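Local atomic coordinates of membrane lipoprotein TpN32 (Treponema pallidum, PDB entry 1XS5), a protein that binds L-methionine in the cleft of a periplasmic-binding-protein fold and, as a membrane lipoprotein, probably serves its uptake. Residues V60-Q65 with S110-R115; G72-V77 with V199-R204; I106-S111 with E152-L157; G8-P13 with N55-V60. One frame throughout, in Å; residues are numbered along the deposited sequence.

Interactions 1 and 4 both touch the bound methionine, with centres about 14 Å apart. Strand 54-59 of interaction 4 runs directly into helix 60-70, which interaction 1 pairs with helix 110-122. Interaction 2 lies in the same six-stranded sheet as interaction 4, through the neighbouring strands 54-59 and 198-203, with centres about 12 Å apart. Interaction 3 belongs to the second, five-stranded sheet and shares Ser-110 and Ser-111 with interaction 1; its nearest atoms are about 11 Å from interaction 2. Along the chain interaction 4 closes at Val-60, where interaction 1 opens; interaction 3 is nested inside the loop closed by interaction 2. Two sheet-centred lobes thus meet around the ligand, and interaction 1 bridges them.

Interaction 1 of 4, residues V60-Q65 with S110-R115; sequences VPHMQQ and SSNEAR. With MET (methionine), chain B.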
# COMPACT_ATOMS: atom_id res chain seq x y z
N VAL A 60 0.65 -5.83 6.00
CA VAL A 60 1.39 -6.90 6.64
C VAL A 60 2.24 -7.82 5.73
O VAL A 60 3.36 -8.19 6.11
CB VAL A 60 0.46 -7.74 7.59
CG1 VAL A 60 1.25 -8.91 8.18
CG2 VAL A 60 -0.02 -6.86 8.75
N PRO A 61 1.72 -8.22 4.54
CA PRO A 61 2.53 -9.07 3.67
C PRO A 61 3.86 -8.37 3.30
O PRO A 61 4.89 -9.00 3.19
CB PRO A 61 1.63 -9.29 2.44
CG PRO A 61 0.26 -9.39 3.06
CD PRO A 61 0.30 -8.22 4.10
N HIS A 62 3.83 -7.05 3.12
CA HIS A 62 5.05 -6.32 2.79
C HIS A 62 6.03 -6.35 3.97
O HIS A 62 7.21 -6.57 3.79
CB HIS A 62 4.71 -4.88 2.39
CG HIS A 62 5.91 -4.09 1.97
ND1 HIS A 62 6.69 -3.40 2.87
CD2 HIS A 62 6.50 -3.95 0.76
CE1 HIS A 62 7.71 -2.86 2.23
NE2 HIS A 62 7.62 -3.18 0.95
N MET A 63 5.53 -6.12 5.17
CA MET A 63 6.31 -6.13 6.40
C MET A 63 6.93 -7.52 6.59
O MET A 63 8.12 -7.66 6.96
CB MET A 63 5.37 -5.82 7.58
CG MET A 63 6.10 -5.62 8.89
SD MET A 63 4.99 -5.59 10.29
CE MET A 63 4.45 -7.36 10.36
N GLN A 64 6.12 -8.56 6.35
CA GLN A 64 6.62 -9.94 6.46
C GLN A 64 7.72 -10.20 5.48
O GLN A 64 8.74 -10.80 5.84
CB GLN A 64 5.47 -10.96 6.28
CG GLN A 64 4.53 -10.89 7.49
CD GLN A 64 3.25 -11.69 7.34
OE1 GLN A 64 2.78 -11.94 6.22
NE2 GLN A 64 2.66 -12.08 8.48
N GLN A 65 7.54 -9.74 4.25
CA GLN A 65 8.58 -9.90 3.25
C GLN A 65 9.86 -9.24 3.77
O GLN A 65 10.95 -9.82 3.69
CB GLN A 65 8.14 -9.24 1.92
CG GLN A 65 8.95 -9.60 0.66
CD GLN A 65 10.38 -9.05 0.64
OE1 GLN A 65 10.64 -7.90 1.05
NE2 GLN A 65 11.32 -9.87 0.14
N SER A 110 7.96 -7.99 -4.45
CA SER A 110 7.21 -9.26 -4.42
C SER A 110 5.84 -9.35 -3.76
O SER A 110 4.93 -9.95 -4.33
CB SER A 110 8.12 -10.40 -3.90
OG SER A 110 8.41 -10.19 -2.54
N SER A 111 5.63 -8.76 -2.60
CA SER A 111 4.29 -8.90 -2.03
C SER A 111 3.21 -8.14 -2.86
O SER A 111 2.07 -8.59 -2.95
CB SER A 111 4.25 -8.43 -0.57
OG SER A 111 4.45 -7.04 -0.44
N ASN A 112 3.56 -6.99 -3.46
CA ASN A 112 2.57 -6.27 -4.27
C ASN A 112 2.52 -6.81 -5.67
O ASN A 112 1.51 -6.63 -6.36
CB ASN A 112 2.84 -4.76 -4.24
CG ASN A 112 2.52 -4.20 -2.89
OD1 ASN A 112 1.34 -4.20 -2.51
ND2 ASN A 112 3.55 -3.81 -2.10
N GLU A 113 3.60 -7.46 -6.11
CA GLU A 113 3.59 -8.08 -7.44
C GLU A 113 2.61 -9.25 -7.39
O GLU A 113 1.81 -9.41 -8.31
CB GLU A 113 4.96 -8.65 -7.81
CG GLU A 113 5.01 -9.15 -9.24
CD GLU A 113 6.43 -9.44 -9.72
OE1 GLU A 113 7.39 -8.79 -9.24
OE2 GLU A 113 6.58 -10.32 -10.58
N ALA A 114 2.71 -10.07 -6.33
CA ALA A 114 1.79 -11.22 -6.19
C ALA A 114 0.36 -10.73 -6.12
O ALA A 114 -0.52 -11.31 -6.70
CB ALA A 114 2.11 -12.00 -4.89
N ARG A 115 0.13 -9.68 -5.33
CA ARG A 115 -1.20 -9.09 -5.16
C ARG A 115 -1.78 -8.64 -6.50
O ARG A 115 -2.96 -8.87 -6.79
CB ARG A 115 -1.04 -7.89 -4.21
CG ARG A 115 -2.32 -7.19 -3.84
CD ARG A 115 -1.94 -5.99 -2.99
NE ARG A 115 -3.10 -5.20 -2.61
CZ ARG A 115 -2.98 -3.99 -2.09
NH1 ARG A 115 -1.76 -3.52 -1.93
NH2 ARG A 115 -4.05 -3.30 -1.68
N MET B . -0.31 1.96 0.39
CA MET B . 0.17 0.71 -0.30
C MET B . -0.98 -0.25 -0.68
O MET B . -0.99 -0.75 -1.84
CB MET B . 1.16 -0.05 0.61
CG MET B . 1.88 -1.15 -0.14
SD MET B . 3.03 -2.12 0.87
CE MET B . 4.44 -0.93 0.89
OXT MET B . -1.84 -0.50 0.18
O HOH W 1 10.55 -11.88 -2.58
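The methionine pocket lies where the two lobes meet, and here His-62 of helix 60-70 meets Ser-111 of helix 110-122. The two short axes come within 9.0 Å, at 139° between their directions. Ser-111 is the main point of touch: its OG lies 3.4 Å from His-62 CA, near the plane of the imidazole at its edge, while its CB rests on Pro-61. One turn on, Gln-65 CG packs 3.3 Å from Ser-110 OG. A water held 2.7 Å from Ser-110 OG also reaches Gln-65 NE2, but only weakly; Glu-69 is that amide's stronger partner.

With CG anti to the backbone N (chi1 -177°), the His-62 ring turns one face to the ligand, whose methyl CE sits 3.6 Å above its centre. Gln-58 takes the ring's ND1. From the other helix, Asn-112 ND2, hydrogen-bonded to Asp-109 OD2, comes within 3.5 Å of the ligand SD. Arg-115 NH1 donates both to the ligand carboxylate O, at 2.9 Å, and to Asn-112 OD1, at 3.2 Å and in the guanidinium plane.

Met-63 carries helix 60-70 onto strands 54-59 and 198-203, whereas Asn-112 and Glu-113 seat helix 110-122 on strand 103-107 of the other sheet.

Interaction 2 of 4, residues G72-V77 with V199-R204; sequences GDLVSV and VLVVKR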
# COMPACT_ATOMS: atom_id res chain seq x y z
N GLY A 72 14.53 -8.80 9.71
CA GLY A 72 13.87 -7.82 10.54
C GLY A 72 13.03 -8.42 11.64
O GLY A 72 12.69 -9.62 11.60
N ASP A 73 12.67 -7.57 12.59
CA ASP A 73 11.85 -7.91 13.75
C ASP A 73 10.66 -6.90 13.91
O ASP A 73 10.28 -6.53 15.03
CB ASP A 73 12.75 -7.92 15.00
CG ASP A 73 12.07 -8.55 16.22
OD1 ASP A 73 11.15 -9.39 16.03
OD2 ASP A 73 12.47 -8.22 17.36
N LEU A 74 10.09 -6.48 12.78
CA LEU A 74 8.97 -5.53 12.79
C LEU A 74 7.65 -6.24 13.07
O LEU A 74 7.50 -7.41 12.70
CB LEU A 74 8.88 -4.84 11.42
CG LEU A 74 10.16 -4.09 11.02
CD1 LEU A 74 9.96 -3.46 9.65
CD2 LEU A 74 10.48 -3.02 12.05
N VAL A 75 6.72 -5.53 13.70
CA VAL A 75 5.38 -6.04 14.00
C VAL A 75 4.37 -4.94 13.78
O VAL A 75 4.68 -3.76 13.92
CB VAL A 75 5.20 -6.48 15.47
CG1 VAL A 75 6.08 -7.70 15.79
CG2 VAL A 75 5.50 -5.33 16.39
N SER A 76 3.16 -5.34 13.41
CA SER A 76 2.06 -4.40 13.24
C SER A 76 1.39 -4.19 14.59
O SER A 76 1.18 -5.17 15.31
CB SER A 76 0.98 -4.97 12.33
OG SER A 76 -0.19 -4.18 12.46
N VAL A 77 1.02 -2.96 14.93
CA VAL A 77 0.30 -2.74 16.17
C VAL A 77 -1.18 -2.49 15.88
O VAL A 77 -1.98 -2.34 16.80
CB VAL A 77 0.86 -1.56 17.02
CG1 VAL A 77 2.33 -1.79 17.30
CG2 VAL A 77 0.63 -0.21 16.32
N VAL A 199 -0.89 -0.79 7.94
CA VAL A 199 -0.73 -0.85 9.38
C VAL A 199 0.34 0.09 9.94
O VAL A 199 1.25 0.53 9.22
CB VAL A 199 -0.29 -2.27 9.81
CG1 VAL A 199 -1.45 -3.26 9.70
CG2 VAL A 199 0.84 -2.74 8.88
N LEU A 200 0.22 0.36 11.24
CA LEU A 200 1.18 1.20 11.95
C LEU A 200 2.21 0.15 12.41
O LEU A 200 1.84 -0.82 13.05
CB LEU A 200 0.50 1.87 13.14
CG LEU A 200 1.46 2.74 13.95
CD1 LEU A 200 2.04 3.84 12.99
CD2 LEU A 200 0.71 3.36 15.16
N VAL A 201 3.49 0.36 12.12
CA VAL A 201 4.52 -0.64 12.43
C VAL A 201 5.61 -0.17 13.36
O VAL A 201 6.05 0.99 13.28
CB VAL A 201 5.16 -1.13 11.08
CG1 VAL A 201 6.45 -1.93 11.30
CG2 VAL A 201 4.10 -1.99 10.33
N VAL A 202 6.02 -1.06 14.28
CA VAL A 202 7.13 -0.74 15.19
C VAL A 202 8.05 -1.94 15.35
O VAL A 202 7.78 -3.04 14.82
CB VAL A 202 6.63 -0.30 16.61
CG1 VAL A 202 5.74 0.94 16.50
CG2 VAL A 202 5.87 -1.48 17.28
N LYS A 203 9.16 -1.75 16.05
CA LYS A 203 10.06 -2.86 16.28
C LYS A 203 9.44 -3.73 17.37
O LYS A 203 8.79 -3.21 18.26
CB LYS A 203 11.41 -2.34 16.73
CG LYS A 203 12.37 -3.44 17.05
CD LYS A 203 13.41 -2.87 17.97
CE LYS A 203 14.47 -2.20 17.14
NZ LYS A 203 15.20 -3.33 16.52
N ARG A 204 9.60 -5.05 17.30
CA ARG A 204 9.02 -5.93 18.32
C ARG A 204 9.64 -5.46 19.64
O ARG A 204 10.86 -5.26 19.74
CB ARG A 204 9.40 -7.40 18.08
CG ARG A 204 8.74 -8.36 19.04
CD ARG A 204 9.19 -9.79 18.74
NE ARG A 204 8.64 -10.33 17.50
CZ ARG A 204 7.34 -10.60 17.30
NH1 ARG A 204 6.45 -10.37 18.26
NH2 ARG A 204 6.94 -11.12 16.14
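Strands 74-77 and 199-203 run antiparallel with a strong twist, their directions 139° apart, and pair Val-75 with Val-202 as a hydrogen-bonded pair between the non-hydrogen-bonded pairs Leu-74 with Lys-203 and Ser-76 with Val-201. Val-75 N gives a bond to Val-202 O at 2.9 Å and Val-75 O receives Val-202 N at 3.0 Å. The ladder extends one way through Val-77 N to Leu-200 O and the other through Arg-204 N to Asp-73 O.

On one face, Val-202 CG2 packs between two partners, Val-77 CG1 at 3.6 Å and Val-75 CG2 at 4.0 Å, and helix 210-219 covers this layer through Val-212. On the other face Val-201 CG1 meets Leu-74 CB at 3.8 Å, the two side chains crossing at about a right angle beneath helix 60-70. Ser-76 OG presses close on Val-199 CG1, at 3.2 Å, while bonding to Gly-78 N.

At the strand end Arg-204 bends at chi3 (-71°), which folds its guanidinium back over Val-75: CG1 stands 3.4 Å above the centre of one face. At its edge the group makes a salt bridge, Arg-204 NE lying 3.1 Å from Asp-73 OD1.

The hydrogen bond in that salt bridge is weak and the two planes are 39° apart, so the ion pair probably adds less to the join than the backbone ladder and the valine packing do.

Interaction 3 of 4, residues I106-S111 with E152-L157; sequences IPNDSS and EVESAL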
# COMPACT_ATOMS: atom_id res chain seq x y z
N ILE A 106 3.09 -3.85 -13.67
CA ILE A 106 2.71 -4.15 -12.30
C ILE A 106 3.86 -3.85 -11.33
O ILE A 106 5.02 -3.70 -11.75
CB ILE A 106 2.33 -5.65 -12.18
CG1 ILE A 106 3.52 -6.54 -12.54
CG2 ILE A 106 1.18 -6.00 -13.15
CD1 ILE A 106 3.12 -8.04 -12.54
N PRO A 107 3.57 -3.82 -10.03
CA PRO A 107 4.62 -3.53 -9.05
C PRO A 107 5.73 -4.57 -9.11
O PRO A 107 5.48 -5.73 -9.43
CB PRO A 107 3.87 -3.59 -7.71
CG PRO A 107 2.52 -3.12 -8.06
CD PRO A 107 2.25 -3.88 -9.36
N ASN A 108 6.94 -4.15 -8.79
CA ASN A 108 8.07 -5.10 -8.81
C ASN A 108 8.56 -5.54 -7.43
O ASN A 108 9.56 -6.25 -7.33
CB ASN A 108 9.23 -4.53 -9.65
CG ASN A 108 10.07 -3.53 -8.88
OD1 ASN A 108 9.71 -3.08 -7.79
ND2 ASN A 108 11.21 -3.16 -9.47
N ASP A 109 7.88 -5.14 -6.35
CA ASP A 109 8.29 -5.65 -5.03
C ASP A 109 7.37 -6.86 -4.84
O ASP A 109 6.16 -6.80 -5.05
CB ASP A 109 8.14 -4.62 -3.92
CG ASP A 109 6.72 -4.13 -3.75
OD1 ASP A 109 6.22 -3.41 -4.64
OD2 ASP A 109 6.11 -4.46 -2.72
N SER A 110 7.96 -7.99 -4.45
CA SER A 110 7.21 -9.26 -4.42
C SER A 110 5.84 -9.35 -3.76
O SER A 110 4.93 -9.95 -4.33
CB SER A 110 8.12 -10.40 -3.90
OG SER A 110 8.41 -10.19 -2.54
N SER A 111 5.63 -8.76 -2.60
CA SER A 111 4.29 -8.90 -2.03
C SER A 111 3.21 -8.14 -2.86
O SER A 111 2.07 -8.59 -2.95
CB SER A 111 4.25 -8.43 -0.57
OG SER A 111 4.45 -7.04 -0.44
N GLU A 152 7.34 -5.66 -14.92
CA GLU A 152 7.55 -5.32 -13.53
C GLU A 152 8.16 -3.91 -13.47
O GLU A 152 9.14 -3.64 -14.17
CB GLU A 152 8.51 -6.34 -12.89
CG GLU A 152 7.94 -7.77 -12.84
CD GLU A 152 9.03 -8.80 -12.57
OE1 GLU A 152 9.83 -9.06 -13.49
OE2 GLU A 152 9.09 -9.34 -11.44
N VAL A 153 7.61 -3.03 -12.63
CA VAL A 153 8.10 -1.65 -12.57
C VAL A 153 8.10 -1.18 -11.13
O VAL A 153 7.22 -1.60 -10.37
CB VAL A 153 7.15 -0.72 -13.38
CG1 VAL A 153 7.60 0.73 -13.30
CG2 VAL A 153 7.11 -1.16 -14.82
N GLU A 154 9.07 -0.34 -10.72
CA GLU A 154 9.04 0.18 -9.34
C GLU A 154 7.69 0.86 -9.11
O GLU A 154 7.29 1.70 -9.90
CB GLU A 154 10.12 1.23 -9.10
CG GLU A 154 11.51 0.71 -9.23
CD GLU A 154 12.50 1.60 -8.49
OE1 GLU A 154 12.38 2.84 -8.59
OE2 GLU A 154 13.39 1.04 -7.80
N SER A 155 7.02 0.52 -8.02
CA SER A 155 5.68 1.08 -7.78
C SER A 155 5.52 2.58 -7.97
O SER A 155 4.57 3.04 -8.60
CB SER A 155 5.22 0.73 -6.37
OG SER A 155 5.05 -0.67 -6.33
N ALA A 156 6.44 3.34 -7.41
CA ALA A 156 6.35 4.79 -7.54
C ALA A 156 6.41 5.30 -9.00
O ALA A 156 5.96 6.43 -9.29
CB ALA A 156 7.49 5.43 -6.72
N LEU A 157 6.92 4.50 -9.92
CA LEU A 157 7.06 4.91 -11.30
C LEU A 157 5.94 4.43 -12.20
O LEU A 157 5.93 4.71 -13.38
CB LEU A 157 8.39 4.37 -11.89
CG LEU A 157 9.66 4.76 -11.11
CD1 LEU A 157 10.93 4.21 -11.80
CD2 LEU A 157 9.70 6.28 -11.06
O HOH W 2 7.83 -1.69 -6.16
O HOH W 3 4.08 -1.64 -4.32
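Ile-106 O receives a hydrogen bond from Val-153 N at 2.8 Å. One residue later, Pro-107 CA makes a CH...O contact with Val-153 O at 3.5 Å. Asn-108 then leans on the neighbouring strand: its CB touches Glu-152 CB, and its amide lies beside the Glu-154 side chain, Asn-108 ND2 against Glu-154 CG, pointing the same way, with the amide and carboxylate planes 86° apart. Pro-107 CB rests 3.4 Å from Ser-155 OG. These are the C-terminal ends of two parallel strands, 103-107 and the outermost strand 149-153, in the five-stranded sheet of one lobe of the binding-protein fold.

As the chains part, a water fills the fork. It donates to Asn-108 OD1 at 2.9 Å and to Asp-109 OD1 at 2.8 Å, and accepts from Ser-155 N at 3.0 Å. Asp-109 is the N-cap residue of helix 110-122. Its CG sits between the backbone N and the carbonyl carbon (chi1 60°), a turn that brings OD1 to the water while OD2 bonds to Asn-112 ND2. Farther out, Ser-155 OG makes a weak bond to Asn-171 OD1, and ND2 of that same Asn-171 is hydrogen-bonded to the methionine ligand.

Interaction 4 of 4, residues G8-P13 with N55-V60; sequences GVLSEP and NFFQHV. With MET (methionine), chain B.
One wall of the methionine pocket grows from the place where the end of strand 3-9 runs parallel to strand 54-59, Gly-8 pairing with Asn-55 in the six-stranded sheet of a periplasmic-binding-protein lobe. Phe-56 N donates to Gly-8 O at 2.8 Å, and Asn-55 CA adds a CH...O contact to the same oxygen. Beyond this bond the strands diverge, and a water takes up the gap, accepting from Leu-10 N at 2.8 Å and donating to Phe-56 O, also at 2.8 Å. Leu-10 CB still touches Phe-57 CB, at 4.1 Å, while Val-9 and Phe-56 pack against helix 14-26. In the loop past Leu-10, Ser-11 OG bonds to Glu-12 O from above the carbonyl plane, just ahead of the cis peptide of Pro-13, and is also bonded by Asn-173 ND2.

At Phe-57 the chain changes direction and lines the pocket with three successive side chains. Phe-57 CG lies between the backbone N and the carbonyl carbon (chi1 79°), which puts the ring beside the ligand methyl. Gln-58 CB lies over one face of that ring, and both reach the ligand CE, Phe-57 through CE2 at 3.7 Å and Gln-58 through CB at 3.6 Å. His-59 sets one ring face against the ligand sulfur, which stands off-centre toward the rim, with SD 3.4 Å from His-59 NE2. Both ring nitrogens are held: ND1 caps His-62 N at the start of helix 60-70, and NE2 pairs with Asn-112 OD1, which should fix the ring's rotation. The backbone takes part as well, for Phe-57 O lies 3.3 Å from the ligand CB.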
# COMPACT_ATOMS: atom_id res chain seq x y z
N GLY A 8 7.80 7.42 10.37
CA GLY A 8 8.18 7.51 8.96
C GLY A 8 6.98 7.39 8.04
O GLY A 8 6.07 6.56 8.28
N VAL A 9 6.95 8.22 7.00
CA VAL A 9 5.83 8.17 6.02
C VAL A 9 6.46 8.27 4.62
O VAL A 9 7.56 8.80 4.48
CB VAL A 9 4.82 9.36 6.28
CG1 VAL A 9 5.43 10.68 5.79
CG2 VAL A 9 3.48 9.08 5.60
N LEU A 10 5.73 7.79 3.61
CA LEU A 10 6.15 7.80 2.23
C LEU A 10 5.42 8.84 1.39
O LEU A 10 6.01 9.51 0.56
CB LEU A 10 5.87 6.41 1.62
CG LEU A 10 6.24 6.08 0.17
CD1 LEU A 10 7.76 6.12 0.01
CD2 LEU A 10 5.76 4.66 -0.12
N SER A 11 4.10 8.95 1.60
CA SER A 11 3.30 9.85 0.77
C SER A 11 1.86 9.95 1.25
O SER A 11 1.48 9.42 2.30
CB SER A 11 3.23 9.28 -0.66
OG SER A 11 2.37 8.12 -0.68
N GLU A 12 1.06 10.63 0.44
CA GLU A 12 -0.36 10.72 0.72
C GLU A 12 -0.85 9.31 0.40
O GLU A 12 -0.27 8.63 -0.45
CB GLU A 12 -1.01 11.73 -0.22
CG GLU A 12 -0.61 13.18 0.11
CD GLU A 12 -0.99 13.60 1.55
OE1 GLU A 12 -1.75 12.87 2.21
OE2 GLU A 12 -0.53 14.67 2.02
N PRO A 13 -1.96 8.87 1.02
CA PRO A 13 -2.78 9.60 1.99
C PRO A 13 -2.29 9.50 3.43
O PRO A 13 -2.81 10.19 4.32
CB PRO A 13 -4.14 8.94 1.82
CG PRO A 13 -3.73 7.44 1.66
CD PRO A 13 -2.60 7.60 0.62
N ASN A 55 6.46 3.48 11.69
CA ASN A 55 6.27 3.95 10.33
C ASN A 55 4.89 3.62 9.90
O ASN A 55 4.21 2.78 10.53
CB ASN A 55 7.33 3.47 9.30
CG ASN A 55 7.35 1.98 9.04
OD1 ASN A 55 6.29 1.30 8.92
ND2 ASN A 55 8.58 1.45 8.87
N PHE A 56 4.43 4.33 8.88
CA PHE A 56 3.07 4.11 8.42
C PHE A 56 3.03 4.20 6.89
O PHE A 56 2.87 5.29 6.31
CB PHE A 56 2.14 5.14 9.09
CG PHE A 56 0.67 5.02 8.68
CD1 PHE A 56 0.05 3.79 8.58
CD2 PHE A 56 -0.08 6.14 8.45
CE1 PHE A 56 -1.31 3.71 8.26
CE2 PHE A 56 -1.42 6.05 8.13
CZ PHE A 56 -2.01 4.84 8.04
N PHE A 57 3.17 3.06 6.22
CA PHE A 57 3.15 3.08 4.75
C PHE A 57 2.89 1.73 4.07
O PHE A 57 2.71 1.70 2.87
CB PHE A 57 4.51 3.54 4.21
CG PHE A 57 5.57 2.45 4.22
CD1 PHE A 57 6.21 2.08 5.40
CD2 PHE A 57 5.91 1.79 3.03
CE1 PHE A 57 7.20 1.08 5.40
CE2 PHE A 57 6.89 0.79 3.02
CZ PHE A 57 7.55 0.44 4.20
N GLN A 58 2.83 0.63 4.84
CA GLN A 58 2.75 -0.68 4.22
C GLN A 58 1.65 -1.56 4.80
O GLN A 58 1.01 -1.19 5.80
CB GLN A 58 4.08 -1.40 4.45
CG GLN A 58 4.25 -1.89 5.95
CD GLN A 58 5.71 -2.15 6.40
OE1 GLN A 58 6.42 -2.96 5.83
NE2 GLN A 58 6.13 -1.46 7.42
N HIS A 59 1.47 -2.73 4.17
CA HIS A 59 0.51 -3.71 4.68
C HIS A 59 1.32 -4.89 5.32
O HIS A 59 2.55 -4.93 5.20
CB HIS A 59 -0.44 -4.18 3.56
CG HIS A 59 0.24 -4.50 2.26
ND1 HIS A 59 1.19 -5.48 2.12
CD2 HIS A 59 0.03 -4.00 1.03
CE1 HIS A 59 1.54 -5.57 0.86
NE2 HIS A 59 0.85 -4.69 0.17
N VAL A 60 0.65 -5.83 6.00
CA VAL A 60 1.39 -6.90 6.64
C VAL A 60 2.24 -7.82 5.73
O VAL A 60 3.36 -8.19 6.11
CB VAL A 60 0.46 -7.74 7.59
CG1 VAL A 60 1.25 -8.91 8.18
CG2 VAL A 60 -0.02 -6.86 8.75
N MET B . -0.31 1.96 0.39
CA MET B . 0.17 0.71 -0.30
C MET B . -0.98 -0.25 -0.68
O MET B . -0.99 -0.75 -1.84
CB MET B . 1.16 -0.05 0.61
CG MET B . 1.88 -1.15 -0.14
SD MET B . 3.03 -2.12 0.87
CE MET B . 4.44 -0.93 0.89
OXT MET B . -1.84 -0.50 0.18
O HOH W 4 3.30 6.51 3.79